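Local coordinates for Mll8374 protein (Mesorhizobium loti, PDB 3B5E) that probably hydrolyses carboxylic esters, as a serine carboxylesterase of the alpha/beta-hydrolase fold, at residues R160-Y172 and G198-W212. Residues are numbered along the deposited sequence; the frame is centred on the assembly and turned at random. Where two conformers were deposited one is given.
Sequences RTLIIAGAADETY and GHDIGDPDAAIVRQW. With EDO (1,2-ethanediol), chain F.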
loop_
_atom_site.group_PDB
_atom_site.type_symbol
_atom_site.label_atom_id
_atom_site.label_comp_id
_atom_site.label_asym_id
_atom_site.label_seq_id
_atom_site.Cartn_x
_atom_site.Cartn_y
_atom_site.Cartn_z
ATOM N N ARG A 160 -11.855 -2.279 -5.288
ATOM C CA ARG A 160 -11.190 -1.725 -6.438
ATOM C C ARG A 160 -9.697 -1.615 -6.156
ATOM O O ARG A 160 -9.278 -0.995 -5.149
ATOM C CB ARG A 160 -11.757 -0.349 -6.764
ATOM C CG ARG A 160 -13.208 -0.367 -7.220
ATOM C CD ARG A 160 -13.751 1.098 -7.213
ATOM N NE ARG A 160 -13.169 1.914 -8.304
ATOM C CZ ARG A 160 -12.463 3.058 -8.204
ATOM N NH1 ARG A 160 -12.160 3.662 -7.053
ATOM N NH2 ARG A 160 -12.050 3.616 -9.322
ATOM N N THR A 161 -8.912 -2.185 -7.065
ATOM C CA THR A 161 -7.473 -2.166 -6.988
ATOM C C THR A 161 -6.912 -1.522 -8.254
ATOM O O THR A 161 -7.309 -1.882 -9.372
ATOM C CB THR A 161 -6.924 -3.586 -6.865
ATOM O OG1 THR A 161 -7.706 -4.314 -5.905
ATOM C CG2 THR A 161 -5.466 -3.549 -6.434
ATOM N N LEU A 162 -6.029 -0.541 -8.069
ATOM C CA LEU A 162 -5.257 0.036 -9.135
ATOM C C LEU A 162 -3.835 -0.557 -9.024
ATOM O O LEU A 162 -3.291 -0.641 -7.922
ATOM C CB LEU A 162 -5.220 1.566 -9.002
ATOM C CG LEU A 162 -4.255 2.318 -9.887
ATOM C CD1 LEU A 162 -4.680 2.342 -11.387
ATOM C CD2 LEU A 162 -4.094 3.731 -9.326
ATOM N N ILE A 163 -3.260 -0.962 -10.170
ATOM C CA ILE A 163 -1.873 -1.420 -10.285
ATOM C C ILE A 163 -1.183 -0.545 -11.312
ATOM O O ILE A 163 -1.753 -0.289 -12.412
ATOM C CB ILE A 163 -1.801 -2.927 -10.710
ATOM C CG1 ILE A 163 -2.359 -3.822 -9.599
ATOM C CG2 ILE A 163 -0.367 -3.302 -11.135
ATOM C CD1 ILE A 163 -2.631 -5.253 -10.060
ATOM N N ILE A 164 -0.005 -0.007 -10.965
ATOM C CA ILE A 164 0.802 0.698 -11.949
ATOM C C ILE A 164 2.163 0.049 -12.077
ATOM O O ILE A 164 2.955 0.049 -11.123
ATOM C CB ILE A 164 0.991 2.159 -11.613
ATOM C CG1 ILE A 164 -0.342 2.815 -11.266
ATOM C CG2 ILE A 164 1.705 2.885 -12.815
ATOM C CD1 ILE A 164 -0.243 4.326 -11.080
ATOM N N ALA A 165 2.386 -0.554 -13.247
ATOM C CA ALA A 165 3.611 -1.227 -13.630
ATOM C C ALA A 165 4.467 -0.283 -14.425
ATOM O O ALA A 165 3.990 0.567 -15.180
ATOM C CB ALA A 165 3.310 -2.471 -14.482
ATOM N N GLY A 166 5.773 -0.496 -14.326
ATOM C CA GLY A 166 6.679 0.286 -15.135
ATOM C C GLY A 166 7.171 -0.502 -16.343
ATOM O O GLY A 166 7.718 -1.573 -16.199
ATOM N N ALA A 167 7.033 0.055 -17.546
ATOM C CA ALA A 167 7.508 -0.628 -18.802
ATOM C C ALA A 167 9.000 -0.878 -18.761
ATOM O O ALA A 167 9.488 -1.868 -19.308
ATOM C CB ALA A 167 7.191 0.263 -20.074
ATOM N N ALA A 168 9.719 0.030 -18.102
ATOM C CA ALA A 168 11.177 0.010 -18.017
ATOM C C ALA A 168 11.644 -0.702 -16.744
ATOM O O ALA A 168 12.830 -0.720 -16.440
ATOM C CB ALA A 168 11.725 1.441 -18.070
ATOM N N ASP A 169 10.694 -1.266 -15.984
ATOM C CA ASP A 169 10.982 -1.999 -14.743
ATOM C C ASP A 169 11.379 -3.408 -15.154
ATOM O O ASP A 169 10.577 -4.319 -15.235
ATOM C CB ASP A 169 9.771 -1.966 -13.810
ATOM C CG ASP A 169 10.082 -2.518 -12.401
ATOM O OD1 ASP A 169 11.182 -3.146 -12.206
ATOM O OD2 ASP A 169 9.230 -2.303 -11.513
ATOM N N GLU A 170 12.651 -3.555 -15.487
ATOM C CA GLU A 170 13.183 -4.775 -16.085
ATOM C C GLU A 170 13.070 -5.993 -15.150
ATOM O O GLU A 170 12.688 -7.090 -15.574
ATOM C CB GLU A 170 14.639 -4.509 -16.450
ATOM C CG GLU A 170 15.336 -5.564 -17.236
ATOM C CD GLU A 170 16.804 -5.171 -17.548
ATOM O OE1 GLU A 170 17.463 -4.518 -16.683
ATOM O OE2 GLU A 170 17.297 -5.530 -18.641
ATOM N N THR A 171 13.314 -5.761 -13.872
ATOM C CA THR A 171 13.369 -6.825 -12.884
ATOM C C THR A 171 11.964 -7.308 -12.500
ATOM O O THR A 171 11.725 -8.504 -12.415
ATOM C CB THR A 171 14.135 -6.361 -11.610
ATOM O OG1 THR A 171 15.449 -5.939 -11.976
ATOM C CG2 THR A 171 14.253 -7.485 -10.552
ATOM N N TYR A 172 11.057 -6.371 -12.245
ATOM C CA TYR A 172 9.760 -6.687 -11.635
ATOM C C TYR A 172 8.545 -6.605 -12.551
ATOM O O TYR A 172 7.506 -7.218 -12.233
ATOM C CB TYR A 172 9.552 -5.787 -10.422
ATOM C CG TYR A 172 10.629 -6.023 -9.408
ATOM C CD1 TYR A 172 10.724 -7.250 -8.770
ATOM C CD2 TYR A 172 11.554 -5.034 -9.085
ATOM C CE1 TYR A 172 11.726 -7.525 -7.841
ATOM C CE2 TYR A 172 12.582 -5.301 -8.151
ATOM C CZ TYR A 172 12.643 -6.545 -7.529
ATOM O OH TYR A 172 13.604 -6.837 -6.591
ATOM N N GLY A 198 10.418 3.290 -15.147
ATOM C CA GLY A 198 10.983 2.105 -14.545
ATOM C C GLY A 198 10.391 1.775 -13.191
ATOM O O GLY A 198 9.196 1.960 -12.934
ATOM N N HIS A 199 11.238 1.258 -12.305
ATOM C CA HIS A 199 10.804 0.931 -10.943
ATOM C C HIS A 199 10.577 2.167 -10.045
ATOM O O HIS A 199 9.869 2.071 -9.064
ATOM C CB HIS A 199 11.791 -0.024 -10.287
ATOM C CG HIS A 199 11.240 -0.674 -9.068
ATOM N ND1 HIS A 199 10.235 -1.612 -9.122
ATOM C CD2 HIS A 199 11.537 -0.509 -7.756
ATOM C CE1 HIS A 199 9.943 -2.010 -7.897
ATOM N NE2 HIS A 199 10.704 -1.339 -7.049
ATOM N N ASP A 200 11.143 3.311 -10.406
ATOM C CA ASP A 200 10.938 4.528 -9.650
ATOM C C ASP A 200 9.524 5.049 -9.892
ATOM O O ASP A 200 8.937 4.834 -10.954
ATOM C CB ASP A 200 11.916 5.637 -10.064
ATOM C CG ASP A 200 13.334 5.451 -9.494
ATOM O OD1 ASP A 200 13.600 4.493 -8.717
ATOM O OD2 ASP A 200 14.203 6.304 -9.834
ATOM N N ILE A 201 9.016 5.784 -8.908
ATOM C CA ILE A 201 7.692 6.346 -8.991
ATOM C C ILE A 201 7.771 7.851 -8.953
ATOM O O ILE A 201 8.777 8.438 -8.542
ATOM C CB ILE A 201 6.756 5.809 -7.875
ATOM C CG1 ILE A 201 7.363 6.037 -6.478
ATOM C CG2 ILE A 201 6.407 4.306 -8.133
ATOM C CD1 ILE A 201 6.364 5.842 -5.343
ATOM N N GLY A 202 6.705 8.494 -9.391
ATOM C CA GLY A 202 6.749 9.946 -9.568
ATOM C C GLY A 202 5.442 10.551 -10.015
ATOM O O GLY A 202 4.391 9.995 -9.810
ATOM N N ASP A 203 5.523 11.694 -10.668
ATOM C CA ASP A 203 4.318 12.397 -11.106
ATOM C C ASP A 203 3.359 11.631 -12.010
ATOM O O ASP A 203 2.139 11.771 -11.848
ATOM C CB ASP A 203 4.685 13.718 -11.785
ATOM C CG ASP A 203 5.395 14.713 -10.828
ATOM O OD1 ASP A 203 5.016 14.772 -9.612
ATOM O OD2 ASP A 203 6.340 15.416 -11.331
ATOM N N PRO A 204 3.880 10.830 -12.966
ATOM C CA PRO A 204 2.954 9.998 -13.740
ATOM C C PRO A 204 2.089 9.064 -12.885
ATOM O O PRO A 204 0.925 8.838 -13.216
ATOM C CB PRO A 204 3.881 9.168 -14.657
ATOM C CG PRO A 204 5.141 9.955 -14.722
ATOM C CD PRO A 204 5.280 10.620 -13.378
ATOM N N ASP A 205 2.651 8.525 -11.812
ATOM C CA ASP A 205 1.887 7.688 -10.890
ATOM C C ASP A 205 0.811 8.463 -10.184
ATOM O O ASP A 205 -0.331 8.018 -10.120
ATOM C CB ASP A 205 2.799 7.002 -9.878
ATOM C CG ASP A 205 3.846 6.162 -10.565
ATOM O OD1 ASP A 205 3.473 5.029 -10.904
ATOM O OD2 ASP A 205 4.972 6.649 -10.844
ATOM N N ALA A 206 1.163 9.650 -9.692
ATOM C CA ALA A 206 0.201 10.524 -8.999
ATOM C C ALA A 206 -0.966 10.914 -9.895
ATOM O O ALA A 206 -2.116 10.891 -9.464
ATOM C CB ALA A 206 0.877 11.761 -8.524
ATOM N N ALA A 207 -0.665 11.266 -11.138
ATOM C CA ALA A 207 -1.700 11.617 -12.093
ATOM C C ALA A 207 -2.708 10.475 -12.287
ATOM O O ALA A 207 -3.924 10.674 -12.301
ATOM C CB ALA A 207 -1.082 11.989 -13.418
ATOM N N ILE A 208 -2.195 9.267 -12.439
ATOM C CA ILE A 208 -3.064 8.096 -12.601
ATOM C C ILE A 208 -3.889 7.800 -11.343
ATOM O O ILE A 208 -5.098 7.559 -11.446
ATOM C CB ILE A 208 -2.278 6.845 -13.014
ATOM C CG1 ILE A 208 -1.796 6.980 -14.482
ATOM C CG2 ILE A 208 -3.115 5.593 -12.860
ATOM C CD1 ILE A 208 -0.758 5.921 -14.908
ATOM N N VAL A 209 -3.255 7.793 -10.170
ATOM C CA VAL A 209 -4.000 7.524 -8.917
ATOM C C VAL A 209 -5.173 8.549 -8.753
ATOM O O VAL A 209 -6.311 8.192 -8.419
ATOM C CB VAL A 209 -3.094 7.519 -7.659
ATOM C CG1 VAL A 209 -3.949 7.271 -6.382
ATOM C CG2 VAL A 209 -1.940 6.503 -7.772
ATOM N N ARG A 210 -4.883 9.812 -9.009
ATOM C CA ARG A 210 -5.896 10.860 -8.985
ATOM C C ARG A 210 -7.053 10.602 -9.903
ATOM O O ARG A 210 -8.212 10.710 -9.483
ATOM C CB ARG A 210 -5.296 12.178 -9.398
ATOM C CG ARG A 210 -5.070 13.062 -8.282
ATOM C CD ARG A 210 -4.200 14.197 -8.709
ATOM N NE ARG A 210 -5.005 15.275 -9.218
ATOM C CZ ARG A 210 -5.712 16.111 -8.470
ATOM N NH1 ARG A 210 -5.741 15.990 -7.145
ATOM N NH2 ARG A 210 -6.409 17.074 -9.065
ATOM N N GLN A 211 -6.720 10.265 -11.149
ATOM C CA GLN A 211 -7.686 9.918 -12.213
ATOM C C GLN A 211 -8.556 8.701 -11.838
ATOM O O GLN A 211 -9.754 8.646 -12.123
ATOM C CB GLN A 211 -6.921 9.662 -13.540
ATOM C CG GLN A 211 -6.432 10.959 -14.247
ATOM C CD GLN A 211 -5.160 10.837 -15.154
ATOM O OE1 GLN A 211 -4.555 9.758 -15.332
ATOM N NE2 GLN A 211 -4.754 11.980 -15.718
ATOM N N TRP A 212 -7.925 7.714 -11.214
ATOM C CA TRP A 212 -8.597 6.504 -10.743
ATOM C C TRP A 212 -9.518 6.801 -9.565
ATOM O O TRP A 212 -10.649 6.310 -9.536
ATOM C CB TRP A 212 -7.551 5.497 -10.347
ATOM C CG TRP A 212 -8.020 4.260 -9.706
ATOM C CD1 TRP A 212 -8.578 3.186 -10.306
ATOM C CD2 TRP A 212 -7.888 3.932 -8.327
ATOM N NE1 TRP A 212 -8.835 2.204 -9.369
ATOM C CE2 TRP A 212 -8.420 2.647 -8.147
ATOM C CE3 TRP A 212 -7.373 4.613 -7.222
ATOM C CZ2 TRP A 212 -8.443 2.018 -6.898
ATOM C CZ3 TRP A 212 -7.398 3.991 -5.982
ATOM C CH2 TRP A 212 -7.933 2.713 -5.834
HETATM C C1 EDO F . 14.047 3.197 -12.070
HETATM O O1 EDO F . 13.038 3.980 -12.777
HETATM C C2 EDO F . 14.719 2.088 -12.894
HETATM O O2 EDO F . 13.960 0.864 -12.908
HETATM O O HOH W 1 -10.111 -0.383 -9.963
#
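Arg160 lays its guanidinium flat on the indole of Trp212, planes 15° apart, in a cation-pi stack. Arg160 NH2 also donates to Trp212 O (3.0 Å), in the guanidinium plane but from above the carbonyl plane. A water bridges Thr161 O and Trp212 NE1. Leu162 covers the opposite face of the indole, its CB 3.5 Å from Trp212 CE2. Replacing Trp212 with alanine would probably open a gap beside Leu162 and deprive the Arg160 guanidinium of the face it stacks on, though its bond to the backbone O could remain. Leu162 CD2 meets Val209 CG2, and Ile164 CD1 reaches Ile208 CG2 (3.6 Å) tip to tip. Ile164 CG2 touches Asp205 OD1, whose charge is paired with Arg143. At Gly166 a type I turn begins, and Ala168 packs on Gly198. Asp169 turns its carboxylate away from its own backbone N (chi1 -171°), which sets it alongside His199. Asp169 OD2 accepts a nearly straight bond from His199 ND1 (2.7 Å); OD2 lies in the imidazole plane, but ND1 stands above the carboxylate plane. Tyr172 N donates to Asp169 OD1 and helps hold the carboxylate. Tyr172 CD2 sits 3.6 Å from His199 CE1. His199 NE2 bonds Ser119 OG, probably the nucleophile-elbow serine. The geometry is consistent with an alpha/beta-hydrolase Ser-His-Asp triad, beside helix 203-212, roughly antiparallel to strand 160-166.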